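PDB 2Z5B: proteasome chaperone 4 from Saccharomyces cerevisiae, which pairs with IRC25 in a heterodimeric chaperone that binds proteasome precursors and facilitates formation of the alpha-ring during 20S proteasome assembly. Local coordinates for residues A[29-34]-A[39-44]; A[45-50]-A[128-133]; A[98-103]-A[115-120]; A[104-109]-A[140-145]. One frame throughout, in Å; residues are numbered along the deposited sequence.

Interaction 1: residues A[29-34]-A[39-44]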
loop_
_atom_site.group_PDB
_atom_site.type_symbol
_atom_site.label_atom_id
_atom_site.label_comp_id
_atom_site.label_asym_id
_atom_site.label_seq_id
_atom_site.Cartn_x
_atom_site.Cartn_y
_atom_site.Cartn_z
ATOM N N THR A 29 -4.859 -7.853 -3.198
ATOM C CA THR A 29 -3.688 -8.713 -3.045
ATOM C C THR A 29 -4.006 -9.756 -1.979
ATOM O O THR A 29 -4.389 -9.415 -0.857
ATOM C CB THR A 29 -2.428 -7.935 -2.676
ATOM O OG1 THR A 29 -2.212 -6.894 -3.640
ATOM C CG2 THR A 29 -1.204 -8.893 -2.593
ATOM N N LEU A 30 -3.848 -11.023 -2.361
ATOM C CA LEU A 30 -4.384 -12.155 -1.626
ATOM C C LEU A 30 -3.364 -13.283 -1.480
ATOM O O LEU A 30 -2.541 -13.486 -2.385
ATOM C CB LEU A 30 -5.612 -12.712 -2.369
ATOM C CG LEU A 30 -6.798 -11.781 -2.648
ATOM C CD1 LEU A 30 -7.807 -12.438 -3.558
ATOM C CD2 LEU A 30 -7.463 -11.370 -1.328
ATOM N N PRO A 31 -3.406 -14.014 -0.348
ATOM C CA PRO A 31 -2.668 -15.283 -0.248
ATOM C C PRO A 31 -3.129 -16.218 -1.353
ATOM O O PRO A 31 -4.338 -16.325 -1.598
ATOM C CB PRO A 31 -3.103 -15.845 1.115
ATOM C CG PRO A 31 -4.335 -15.079 1.488
ATOM C CD PRO A 31 -4.142 -13.716 0.893
ATOM N N ALA A 32 -2.180 -16.864 -2.026
ATOM C CA ALA A 32 -2.502 -17.806 -3.107
ATOM C C ALA A 32 -3.039 -19.111 -2.538
ATOM O O ALA A 32 -3.845 -19.801 -3.178
ATOM C CB ALA A 32 -1.286 -18.070 -3.953
ATOM N N ASP A 33 -2.581 -19.425 -1.326
ATOM C CA ASP A 33 -2.946 -20.634 -0.604
ATOM C C ASP A 33 -3.566 -20.193 0.706
ATOM O O ASP A 33 -2.961 -19.429 1.455
ATOM C CB ASP A 33 -1.699 -21.485 -0.338
ATOM C CG ASP A 33 -0.627 -20.737 0.469
ATOM O OD1 ASP A 33 -0.004 -21.376 1.343
ATOM O OD2 ASP A 33 -0.408 -19.515 0.240
ATOM N N ASP A 34 -4.774 -20.657 0.999
ATOM C CA ASP A 34 -5.481 -20.060 2.122
ATOM C C ASP A 34 -6.223 -20.969 3.096
ATOM O O ASP A 34 -7.167 -21.692 2.734
ATOM C CB ASP A 34 -6.417 -18.948 1.633
ATOM C CG ASP A 34 -7.495 -19.463 0.717
ATOM O OD1 ASP A 34 -7.161 -19.967 -0.378
ATOM O OD2 ASP A 34 -8.679 -19.373 1.104
ATOM N N ILE A 39 -0.376 -14.139 6.001
ATOM C CA ILE A 39 -0.326 -13.280 4.825
ATOM C C ILE A 39 -1.550 -12.355 4.821
ATOM O O ILE A 39 -2.678 -12.838 4.840
ATOM C CB ILE A 39 -0.235 -14.107 3.520
ATOM C CG1 ILE A 39 1.114 -14.847 3.459
ATOM C CG2 ILE A 39 -0.439 -13.209 2.290
ATOM C CD1 ILE A 39 1.213 -15.895 2.360
ATOM N N PRO A 40 -1.319 -11.030 4.824
ATOM C CA PRO A 40 -2.409 -10.053 4.848
ATOM C C PRO A 40 -3.161 -9.950 3.539
ATOM O O PRO A 40 -2.594 -10.190 2.482
ATOM C CB PRO A 40 -1.695 -8.717 5.106
ATOM C CG PRO A 40 -0.287 -9.073 5.462
ATOM C CD PRO A 40 -0.002 -10.373 4.838
ATOM N N ILE A 41 -4.436 -9.574 3.619
ATOM C CA ILE A 41 -5.190 -9.169 2.433
ATOM C C ILE A 41 -4.986 -7.668 2.318
ATOM O O ILE A 41 -5.003 -6.956 3.324
ATOM C CB ILE A 41 -6.697 -9.490 2.588
ATOM C CG1 ILE A 41 -6.937 -10.995 2.483
ATOM C CG2 ILE A 41 -7.549 -8.777 1.537
ATOM C CD1 ILE A 41 -8.276 -11.418 3.033
ATOM N N SER A 42 -4.732 -7.194 1.099
ATOM C CA SER A 42 -4.798 -5.766 0.796
ATOM C C SER A 42 -5.914 -5.565 -0.214
ATOM O O SER A 42 -5.979 -6.279 -1.220
ATOM C CB SER A 42 -3.496 -5.271 0.172
ATOM O OG SER A 42 -2.429 -5.359 1.089
ATOM N N LEU A 43 -6.789 -4.610 0.046
ATOM C CA LEU A 43 -7.881 -4.318 -0.877
ATOM C C LEU A 43 -7.857 -2.860 -1.231
ATOM O O LEU A 43 -7.784 -1.998 -0.343
ATOM C CB LEU A 43 -9.245 -4.713 -0.284
ATOM C CG LEU A 43 -10.488 -4.294 -1.086
ATOM C CD1 LEU A 43 -10.544 -5.051 -2.404
ATOM C CD2 LEU A 43 -11.757 -4.545 -0.310
ATOM N N VAL A 44 -7.850 -2.579 -2.531
ATOM C CA VAL A 44 -8.112 -1.217 -3.008
ATOM C C VAL A 44 -9.505 -1.259 -3.644
ATOM O O VAL A 44 -9.782 -2.116 -4.506
ATOM C CB VAL A 44 -7.054 -0.721 -4.022
ATOM C CG1 VAL A 44 -7.337 0.728 -4.430
ATOM C CG2 VAL A 44 -5.644 -0.846 -3.421
#
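Thr29 and Ser42 form a hydrogen-bonded antiparallel pair near the turn end of a beta hairpin, where strand segments 29-31 and 41-44 run at 157° to each other with their axes 5.0 Å apart. Thr29 N gives its hydrogen to Ser42 O at 2.8 Å, and Ser42 N returns one to Thr29 O at 3.0 Å. Thr29 O also receives a CA-H contact from Ile41. The CB atoms of Thr29 and Ser42 lie 4.0 Å apart on one face of the sheet, and there both hydroxyls reach the partner subunit: Thr29 OG1 and Ser42 OG each hydrogen-bond the side-chain amide of Gln41 of the YLR021W chain. This face of the hairpin thus belongs to the heterodimer interface. The other face is apolar. Leu30 sends CD2 obliquely across Ile41, equally near CG1 and CG2, while the helices 94-111 and 134-149 cover the pair from beyond: Ile107 and Phe111 touch Ile41, and Leu145 touches Leu30. Toward the turn the strands spread, and side chains replace backbone bonds. Pro31 and Ile39 lie alongside one another, pointing opposite ways. Ile39 holds CG2 anti to its backbone N, with CG1 beside that N, and it is the CG2 methyl that lies 3.9 Å from Pro31 CB and 4.0 Å from Pro31 CD.

Interaction 2: residues A[45-50]-A[128-133]; sequences VGFKQE and SMLVAN
The Phe47 ring carries Met129 SD over one face, offset toward the rim, while Leu130 CD1 comes up obliquely to the CE2-CZ side of the same ring. The sulfur stands 4.0 Å from the ring centroid and 20° off the ring normal, a Met-aromatic contact. Met129 reaches this place with its chain bent at chi3 (-135°), and its CB also touches the ring, 3.6 Å from Phe47 CZ. Leu130 CD1 is equally close to Phe47 CE2, at 3.6 Å, so the far end of the ring is gripped by two consecutive residues of the short helix 128-132. No hydrogen bond crosses between the two segments; the hold is apolar apart from the polarisable sulfur. The contact is uneven in depth, Phe47 and Leu130 being buried and Met129 lying at the exposed border. With an alanine in place of Phe47, the Met129 sulfur would probably lose its aromatic partner and a gap open beside Leu130 CD1. Trp119 meets Phe47 edge-to-face and also touches Leu130, so these three side chains form one small cluster. Phe47 belongs to strand 41-47, with Leu24 of the neighbouring strand 24-31 and Pro22 also against it. Leu130 extends the packing to Met99; helix 128-132, which follows strand 115-121 and precedes helix 134-149 in the chain, thus packs against strand 41-47, strand 115-121 and helix 94-111.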
loop_
_atom_site.group_PDB
_atom_site.type_symbol
_atom_site.label_atom_id
_atom_site.label_comp_id
_atom_site.label_asym_id
_atom_site.label_seq_id
_atom_site.Cartn_x
_atom_site.Cartn_y
_atom_site.Cartn_z
ATOM N N VAL A 45 -10.396 -0.383 -3.184
ATOM C CA VAL A 45 -11.788 -0.397 -3.662
ATOM C C VAL A 45 -12.317 1.027 -3.872
ATOM O O VAL A 45 -11.968 1.934 -3.139
ATOM C CB VAL A 45 -12.727 -1.277 -2.772
ATOM C CG1 VAL A 45 -12.769 -0.788 -1.318
ATOM C CG2 VAL A 45 -14.173 -1.363 -3.377
ATOM N N GLY A 46 -13.107 1.210 -4.923
ATOM C CA GLY A 46 -13.694 2.510 -5.231
ATOM C C GLY A 46 -14.802 2.343 -6.243
ATOM O O GLY A 46 -15.065 1.235 -6.705
ATOM N N PHE A 47 -15.446 3.454 -6.592
ATOM C CA PHE A 47 -16.410 3.438 -7.674
ATOM C C PHE A 47 -15.669 3.388 -9.000
ATOM O O PHE A 47 -14.492 3.735 -9.078
ATOM C CB PHE A 47 -17.343 4.653 -7.588
ATOM C CG PHE A 47 -18.115 4.736 -6.295
ATOM C CD1 PHE A 47 -18.706 3.605 -5.748
ATOM C CD2 PHE A 47 -18.274 5.953 -5.645
ATOM C CE1 PHE A 47 -19.422 3.678 -4.549
ATOM C CE2 PHE A 47 -18.991 6.037 -4.460
ATOM C CZ PHE A 47 -19.564 4.888 -3.914
ATOM N N LYS A 48 -16.345 2.910 -10.033
ATOM C CA LYS A 48 -15.759 2.867 -11.358
ATOM C C LYS A 48 -16.478 3.843 -12.282
ATOM O O LYS A 48 -17.699 3.971 -12.235
ATOM C CB LYS A 48 -15.874 1.465 -11.935
ATOM C CG LYS A 48 -15.069 1.265 -13.215
ATOM C CD LYS A 48 -15.514 0.056 -14.006
ATOM C CE LYS A 48 -15.877 -1.091 -13.115
ATOM N NZ LYS A 48 -14.916 -1.306 -11.997
ATOM N N GLN A 49 -15.708 4.521 -13.122
ATOM C CA GLN A 49 -16.253 5.322 -14.207
ATOM C C GLN A 49 -15.845 4.696 -15.549
ATOM O O GLN A 49 -14.732 4.190 -15.689
ATOM C CB GLN A 49 -15.737 6.766 -14.095
ATOM C CG GLN A 49 -16.020 7.668 -15.289
ATOM C CD GLN A 49 -16.981 8.790 -14.980
ATOM O OE1 GLN A 49 -16.565 9.921 -14.718
ATOM N NE2 GLN A 49 -18.280 8.486 -15.002
ATOM N N GLU A 50 -16.794 4.696 -16.488
ATOM C CA GLU A 50 -16.605 4.499 -17.948
ATOM C C GLU A 50 -16.797 3.070 -18.434
ATOM O O GLU A 50 -17.801 2.778 -19.078
ATOM C CB GLU A 50 -15.323 5.155 -18.502
ATOM C CG GLU A 50 -14.154 4.215 -18.770
ATOM C CD GLU A 50 -12.881 4.975 -19.108
ATOM O OE1 GLU A 50 -11.934 4.924 -18.292
ATOM O OE2 GLU A 50 -12.842 5.653 -20.168
ATOM N N SER A 128 -21.826 10.568 -0.079
ATOM C CA SER A 128 -23.181 10.109 0.307
ATOM C C SER A 128 -23.561 8.766 -0.319
ATOM O O SER A 128 -24.376 8.021 0.248
ATOM C CB SER A 128 -24.264 11.163 0.013
ATOM O OG SER A 128 -24.757 11.046 -1.323
ATOM N N MET A 129 -22.983 8.472 -1.488
ATOM C CA MET A 129 -23.118 7.174 -2.160
ATOM C C MET A 129 -22.594 6.005 -1.309
ATOM O O MET A 129 -23.111 4.901 -1.385
ATOM C CB MET A 129 -22.359 7.189 -3.491
ATOM C CG MET A 129 -23.202 7.202 -4.760
ATOM S SD MET A 129 -22.320 6.409 -6.155
ATOM C CE MET A 129 -22.673 7.624 -7.429
ATOM N N LEU A 130 -21.553 6.252 -0.517
ATOM C CA LEU A 130 -20.994 5.218 0.370
ATOM C C LEU A 130 -21.984 4.907 1.488
ATOM O O LEU A 130 -22.153 3.753 1.874
ATOM C CB LEU A 130 -19.648 5.664 0.961
ATOM C CG LEU A 130 -18.398 5.575 0.056
ATOM C CD1 LEU A 130 -18.387 6.675 -0.992
ATOM C CD2 LEU A 130 -17.131 5.660 0.883
ATOM N N VAL A 131 -22.656 5.948 1.977
ATOM C CA VAL A 131 -23.677 5.811 3.026
ATOM C C VAL A 131 -24.876 5.033 2.498
ATOM O O VAL A 131 -25.337 4.085 3.130
ATOM C CB VAL A 131 -24.109 7.197 3.559
ATOM C CG1 VAL A 131 -25.171 7.065 4.649
ATOM C CG2 VAL A 131 -22.897 7.946 4.080
ATOM N N ALA A 132 -25.343 5.412 1.311
ATOM C CA ALA A 132 -26.548 4.838 0.713
ATOM C C ALA A 132 -26.358 3.378 0.308
ATOM O O ALA A 132 -27.317 2.594 0.320
ATOM C CB ALA A 132 -26.968 5.667 -0.495
ATOM N N ASN A 133 -25.124 3.029 -0.057
ATOM C CA ASN A 133 -24.799 1.703 -0.569
ATOM C C ASN A 133 -23.864 0.952 0.394
ATOM O O ASN A 133 -23.265 -0.073 0.045
ATOM C CB ASN A 133 -24.205 1.822 -1.988
ATOM C CG ASN A 133 -25.170 2.502 -2.980
ATOM O OD1 ASN A 133 -25.034 3.695 -3.305
ATOM N ND2 ASN A 133 -26.135 1.738 -3.468
#

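Interaction 3: residues A[98-103]-A[115-120]; sequences DMARHM and CYVTWS
Val117 meets the helix segment 98-103 with both methyls, and this is the tight part of the contact. Met103 crosses it at about a right angle, laying CG 3.7 Å from Val117 CG2 and 3.9 Å from Val117 CG1. Ala100 lies alongside more loosely, its CB 4.5 Å from Val117 CG1. A second tight point involves Met99: with CG anti to the backbone N (chi1 174°), it brings that carbon obliquely to the six-membered ring of Trp119, 3.8 Å from CE3. Trp119 turns its polar NE1 to Glu125. Replacing Val117 by glycine would probably open a gap under the helix and leave the Met103 chain free to shift. Asp98 and Arg101 make up a looser, partly exposed side of the helix, away from the strand. There Arg101 NH2 forms a salt bridge with Asp98 OD1 (3.2 Å), which is met from above the carboxylate plane. His102, toward helix 134-149, hydrogen-bonds His134. Beyond the sheet, Tyr116 and Thr118 pack on the YLR021W chain. Helix and strand axes lie 8.1 Å apart and run nearly antiparallel, at 156°, the arrangement of an alpha/beta layer in which a helix packs on one sheet face and connects directly to the strand beneath it.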
loop_
_atom_site.group_PDB
_atom_site.type_symbol
_atom_site.label_atom_id
_atom_site.label_comp_id
_atom_site.label_asym_id
_atom_site.label_seq_id
_atom_site.Cartn_x
_atom_site.Cartn_y
_atom_site.Cartn_z
ATOM N N ASP A 98 -15.749 5.488 7.873
ATOM C CA ASP A 98 -16.671 4.392 8.240
ATOM C C ASP A 98 -16.505 3.215 7.299
ATOM O O ASP A 98 -16.378 2.073 7.734
ATOM C CB ASP A 98 -18.145 4.845 8.230
ATOM C CG ASP A 98 -18.512 5.689 9.446
ATOM O OD1 ASP A 98 -17.634 5.903 10.331
ATOM O OD2 ASP A 98 -19.676 6.156 9.497
ATOM N N MET A 99 -16.512 3.499 5.997
ATOM C CA MET A 99 -16.438 2.439 4.998
ATOM C C MET A 99 -15.132 1.652 5.087
ATOM O O MET A 99 -15.159 0.418 5.082
ATOM C CB MET A 99 -16.600 3.004 3.586
ATOM C CG MET A 99 -16.379 1.972 2.492
ATOM S SD MET A 99 -17.517 0.576 2.634
ATOM C CE MET A 99 -18.942 1.408 1.974
ATOM N N ALA A 100 -14.011 2.377 5.141
ATOM C CA ALA A 100 -12.672 1.773 5.189
ATOM C C ALA A 100 -12.482 0.985 6.471
ATOM O O ALA A 100 -11.920 -0.109 6.457
ATOM C CB ALA A 100 -11.604 2.852 5.078
ATOM N N ARG A 101 -12.978 1.542 7.581
ATOM C CA ARG A 101 -12.924 0.866 8.884
ATOM C C ARG A 101 -13.715 -0.417 8.864
ATOM O O ARG A 101 -13.184 -1.458 9.217
ATOM C CB ARG A 101 -13.449 1.768 10.008
ATOM C CG ARG A 101 -13.493 1.073 11.377
ATOM C CD ARG A 101 -13.860 2.092 12.463
ATOM N NE ARG A 101 -15.091 2.846 12.146
ATOM C CZ ARG A 101 -16.333 2.455 12.423
ATOM N NH1 ARG A 101 -16.583 1.292 13.027
ATOM N NH2 ARG A 101 -17.344 3.238 12.091
ATOM N N HIS A 102 -14.987 -0.334 8.466
ATOM C CA HIS A 102 -15.841 -1.518 8.370
ATOM C C HIS A 102 -15.274 -2.565 7.435
ATOM O O HIS A 102 -15.262 -3.750 7.771
ATOM C CB HIS A 102 -17.253 -1.155 7.913
ATOM C CG HIS A 102 -18.076 -0.494 8.975
ATOM N ND1 HIS A 102 -19.024 0.460 8.691
ATOM C CD2 HIS A 102 -18.083 -0.643 10.322
ATOM C CE1 HIS A 102 -19.580 0.881 9.814
ATOM N NE2 HIS A 102 -19.029 0.226 10.820
ATOM N N MET A 103 -14.821 -2.123 6.261
ATOM C CA MET A 103 -14.232 -3.038 5.286
ATOM C C MET A 103 -13.074 -3.821 5.864
ATOM O O MET A 103 -13.076 -5.042 5.825
ATOM C CB MET A 103 -13.796 -2.296 4.017
ATOM C CG MET A 103 -13.432 -3.218 2.862
ATOM S SD MET A 103 -14.844 -4.124 2.211
ATOM C CE MET A 103 -15.621 -2.826 1.254
ATOM N N CYS A 115 -5.591 -7.260 7.375
ATOM C CA CYS A 115 -6.184 -6.660 6.182
ATOM C C CYS A 115 -5.806 -5.192 6.113
ATOM O O CYS A 115 -5.879 -4.485 7.126
ATOM C CB CYS A 115 -7.731 -6.763 6.222
ATOM S SG CYS A 115 -8.564 -6.210 4.692
ATOM N N TYR A 116 -5.418 -4.754 4.916
ATOM C CA TYR A 116 -5.169 -3.371 4.604
ATOM C C TYR A 116 -6.236 -2.987 3.590
ATOM O O TYR A 116 -6.418 -3.677 2.582
ATOM C CB TYR A 116 -3.793 -3.184 3.962
ATOM C CG TYR A 116 -2.622 -3.484 4.868
ATOM C CD1 TYR A 116 -2.229 -4.803 5.126
ATOM C CD2 TYR A 116 -1.885 -2.449 5.441
ATOM C CE1 TYR A 116 -1.146 -5.079 5.942
ATOM C CE2 TYR A 116 -0.785 -2.720 6.250
ATOM C CZ TYR A 116 -0.438 -4.037 6.495
ATOM O OH TYR A 116 0.625 -4.328 7.304
ATOM N N VAL A 117 -6.938 -1.888 3.848
ATOM C CA VAL A 117 -7.969 -1.441 2.909
ATOM C C VAL A 117 -7.726 -0.004 2.464
ATOM O O VAL A 117 -7.528 0.883 3.279
ATOM C CB VAL A 117 -9.387 -1.554 3.533
ATOM C CG1 VAL A 117 -10.405 -0.787 2.735
ATOM C CG2 VAL A 117 -9.815 -2.994 3.588
ATOM N N THR A 118 -7.751 0.218 1.159
ATOM C CA THR A 118 -7.750 1.563 0.632
ATOM C C THR A 118 -9.111 1.896 0.059
ATOM O O THR A 118 -9.624 1.125 -0.748
ATOM C CB THR A 118 -6.742 1.680 -0.543
ATOM O OG1 THR A 118 -5.411 1.458 -0.049
ATOM C CG2 THR A 118 -6.823 3.048 -1.171
ATOM N N TRP A 119 -9.653 3.067 0.412
ATOM C CA TRP A 119 -10.802 3.594 -0.304
ATOM C C TRP A 119 -10.304 4.612 -1.337
ATOM O O TRP A 119 -9.655 5.597 -0.997
ATOM C CB TRP A 119 -11.926 4.169 0.597
ATOM C CG TRP A 119 -13.068 4.633 -0.310
ATOM C CD1 TRP A 119 -13.228 5.877 -0.825
ATOM C CD2 TRP A 119 -14.113 3.820 -0.883
ATOM N NE1 TRP A 119 -14.323 5.905 -1.664
ATOM C CE2 TRP A 119 -14.880 4.653 -1.717
ATOM C CE3 TRP A 119 -14.472 2.465 -0.763
ATOM C CZ2 TRP A 119 -16.011 4.189 -2.415
ATOM C CZ3 TRP A 119 -15.586 2.000 -1.458
ATOM C CH2 TRP A 119 -16.342 2.854 -2.272
ATOM N N SER A 120 -10.564 4.295 -2.598
ATOM C CA SER A 120 -10.156 5.088 -3.748
ATOM C C SER A 120 -11.349 5.926 -4.194
ATOM O O SER A 120 -12.391 5.378 -4.534
ATOM C CB SER A 120 -9.721 4.144 -4.891
ATOM O OG SER A 120 -9.594 4.856 -6.119
#

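Interaction 4: residues A[104-109]-A[140-145]; sequences ATIISE and KCLDLL
Leu142 crosses Ile106 at about a right angle and runs alongside Ile107, pointing the other way, so that its forked end fits between two consecutive residues of the other helix. Its CD1 methyl meets Ile106 CG2 at 3.7 Å, while CD2 lies 4.1 Å from both that CG2 and Ile107 CG1. Leu142 places CG anti to the carbonyl carbon (chi1 -79°) and carries on extended through chi2, which sends the two methyls across toward the neighbouring helix. The second meeting is deeper. Leu145, one turn further along, crosses Ile107 at about a right angle, and its single CD1 methyl lies against much of that side chain: 3.6 Å from Ile107 CD1, 3.8 Å from Ile107 CG1 and 4.0 Å from Ile107 CG2. Ile107 therefore serves both leucines, Leu142 through CG1 and Leu145 through the whole branched chain. The contact is graded in depth: Ile107 and Leu145 are buried, whereas Ile106 and Leu142 are partly exposed and mark its outer side. The short axes approach to 10.7 Å and run at 33° with the same general direction, a separation that aliphatic chains bridge without any hydrogen bond between the segments. Helices 94-111 and 134-149 thus lie side by side on one face of the mixed sheet. Beneath them, Ile107 rests on Ile41 and Leu43 of strand 41-47, and Ala104 reaches Tyr63 and Ala65 of strand 58-67. On the other flank, Leu144 packs on Arg11 and Ile13 of the outermost strand 6-13.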
loop_
_atom_site.group_PDB
_atom_site.type_symbol
_atom_site.label_atom_id
_atom_site.label_comp_id
_atom_site.label_asym_id
_atom_site.label_seq_id
_atom_site.Cartn_x
_atom_site.Cartn_y
_atom_site.Cartn_z
ATOM N N ALA A 104 -12.091 -3.125 6.415
ATOM C CA ALA A 104 -10.911 -3.785 6.944
ATOM C C ALA A 104 -11.287 -4.701 8.103
ATOM O O ALA A 104 -10.836 -5.829 8.149
ATOM C CB ALA A 104 -9.877 -2.765 7.374
ATOM N N THR A 105 -12.105 -4.196 9.025
ATOM C CA THR A 105 -12.470 -4.945 10.230
ATOM C C THR A 105 -13.283 -6.189 9.901
ATOM O O THR A 105 -13.005 -7.267 10.418
ATOM C CB THR A 105 -13.235 -4.053 11.249
ATOM O OG1 THR A 105 -12.474 -2.862 11.501
ATOM C CG2 THR A 105 -13.369 -4.778 12.601
ATOM N N ILE A 106 -14.278 -6.048 9.031
ATOM C CA ILE A 106 -15.101 -7.192 8.648
ATOM C C ILE A 106 -14.303 -8.235 7.831
ATOM O O ILE A 106 -14.454 -9.452 8.043
ATOM C CB ILE A 106 -16.403 -6.765 7.917
ATOM C CG1 ILE A 106 -17.325 -6.012 8.883
ATOM C CG2 ILE A 106 -17.163 -7.995 7.399
ATOM C CD1 ILE A 106 -18.188 -4.948 8.218
ATOM N N ILE A 107 -13.447 -7.770 6.924
ATOM C CA ILE A 107 -12.600 -8.697 6.168
ATOM C C ILE A 107 -11.684 -9.479 7.109
ATOM O O ILE A 107 -11.586 -10.701 7.004
ATOM C CB ILE A 107 -11.782 -8.000 5.058
ATOM C CG1 ILE A 107 -12.714 -7.441 3.980
ATOM C CG2 ILE A 107 -10.787 -8.977 4.423
ATOM C CD1 ILE A 107 -12.034 -6.513 2.993
ATOM N N SER A 108 -11.038 -8.775 8.034
ATOM C CA SER A 108 -10.131 -9.408 8.984
ATOM C C SER A 108 -10.864 -10.452 9.842
ATOM O O SER A 108 -10.368 -11.564 10.027
ATOM C CB SER A 108 -9.456 -8.352 9.849
ATOM O OG SER A 108 -8.487 -8.947 10.687
ATOM N N GLU A 109 -12.041 -10.095 10.353
ATOM C CA GLU A 109 -12.887 -11.055 11.071
ATOM C C GLU A 109 -13.259 -12.233 10.176
ATOM O O GLU A 109 -13.087 -13.397 10.555
ATOM C CB GLU A 109 -14.149 -10.371 11.617
ATOM C CG GLU A 109 -13.885 -9.508 12.828
ATOM C CD GLU A 109 -15.069 -8.651 13.248
ATOM O OE1 GLU A 109 -15.471 -7.758 12.463
ATOM O OE2 GLU A 109 -15.569 -8.856 14.386
ATOM N N LYS A 140 -20.560 -7.234 -1.219
ATOM C CA LYS A 140 -20.009 -7.576 -2.525
ATOM C C LYS A 140 -18.511 -7.815 -2.447
ATOM O O LYS A 140 -17.981 -8.668 -3.157
ATOM C CB LYS A 140 -20.322 -6.514 -3.585
ATOM C CG LYS A 140 -21.828 -6.409 -3.970
ATOM C CD LYS A 140 -22.464 -7.725 -4.444
ATOM C CE LYS A 140 -22.448 -7.840 -5.964
ATOM N NZ LYS A 140 -23.313 -8.959 -6.480
ATOM N N CYS A 141 -17.831 -7.074 -1.577
ATOM C CA CYS A 141 -16.389 -7.266 -1.419
ATOM C C CYS A 141 -16.090 -8.560 -0.680
ATOM O O CYS A 141 -15.153 -9.262 -1.024
ATOM C CB CYS A 141 -15.732 -6.060 -0.747
ATOM S SG CYS A 141 -15.583 -4.611 -1.845
ATOM N N LEU A 142 -16.893 -8.875 0.329
ATOM C CA LEU A 142 -16.789 -10.164 1.018
ATOM C C LEU A 142 -17.014 -11.352 0.080
ATOM O O LEU A 142 -16.259 -12.331 0.097
ATOM C CB LEU A 142 -17.804 -10.229 2.158
ATOM C CG LEU A 142 -17.443 -9.511 3.450
ATOM C CD1 LEU A 142 -18.466 -9.875 4.499
ATOM C CD2 LEU A 142 -16.037 -9.924 3.907
ATOM N N ASP A 143 -18.080 -11.265 -0.711
ATOM C CA ASP A 143 -18.391 -12.250 -1.737
ATOM C C ASP A 143 -17.250 -12.502 -2.709
ATOM O O ASP A 143 -16.887 -13.648 -2.976
ATOM C CB ASP A 143 -19.606 -11.787 -2.518
ATOM C CG ASP A 143 -20.842 -12.481 -2.090
ATOM O OD1 ASP A 143 -21.101 -12.533 -0.863
ATOM O OD2 ASP A 143 -21.536 -13.006 -2.990
ATOM N N LEU A 144 -16.695 -11.422 -3.239
ATOM C CA LEU A 144 -15.578 -11.518 -4.155
ATOM C C LEU A 144 -14.407 -12.248 -3.507
ATOM O O LEU A 144 -13.871 -13.187 -4.084
ATOM C CB LEU A 144 -15.163 -10.116 -4.619
ATOM C CG LEU A 144 -13.946 -10.043 -5.535
ATOM C CD1 LEU A 144 -14.207 -10.818 -6.836
ATOM C CD2 LEU A 144 -13.639 -8.594 -5.834
ATOM N N LEU A 145 -14.035 -11.811 -2.304
ATOM C CA LEU A 145 -12.939 -12.372 -1.530
ATOM C C LEU A 145 -13.118 -13.848 -1.157
ATOM O O LEU A 145 -12.165 -14.618 -1.236
ATOM C CB LEU A 145 -12.693 -11.526 -0.273
ATOM C CG LEU A 145 -12.133 -10.132 -0.574
ATOM C CD1 LEU A 145 -12.077 -9.262 0.686
ATOM C CD2 LEU A 145 -10.760 -10.211 -1.249
#

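How the interactions relate
Interaction 1 closes first along the chain; interaction 3 is nested within the loop closed by interaction 2, and interaction 4 alternates in sequence with both. Strand 41-47 serves interactions 1 and 2, whose centres lie 23 Å apart on opposite sides of the chain's centre, while interactions 3 and 4 share helix 94-111 with centres 10 Å apart. Strand 115-121 runs beside strand 41-47, and Leu43 bonds through its backbone to Tyr116 and Thr118. One apolar layer joins the rest: Leu43 touches Met103 and Cys141, Val45 also reaches Cys141, and Cys115 meets Ile107. Together the contacts set both helices on one sheet face, leaving the opposite face to engage the YLR021W chain.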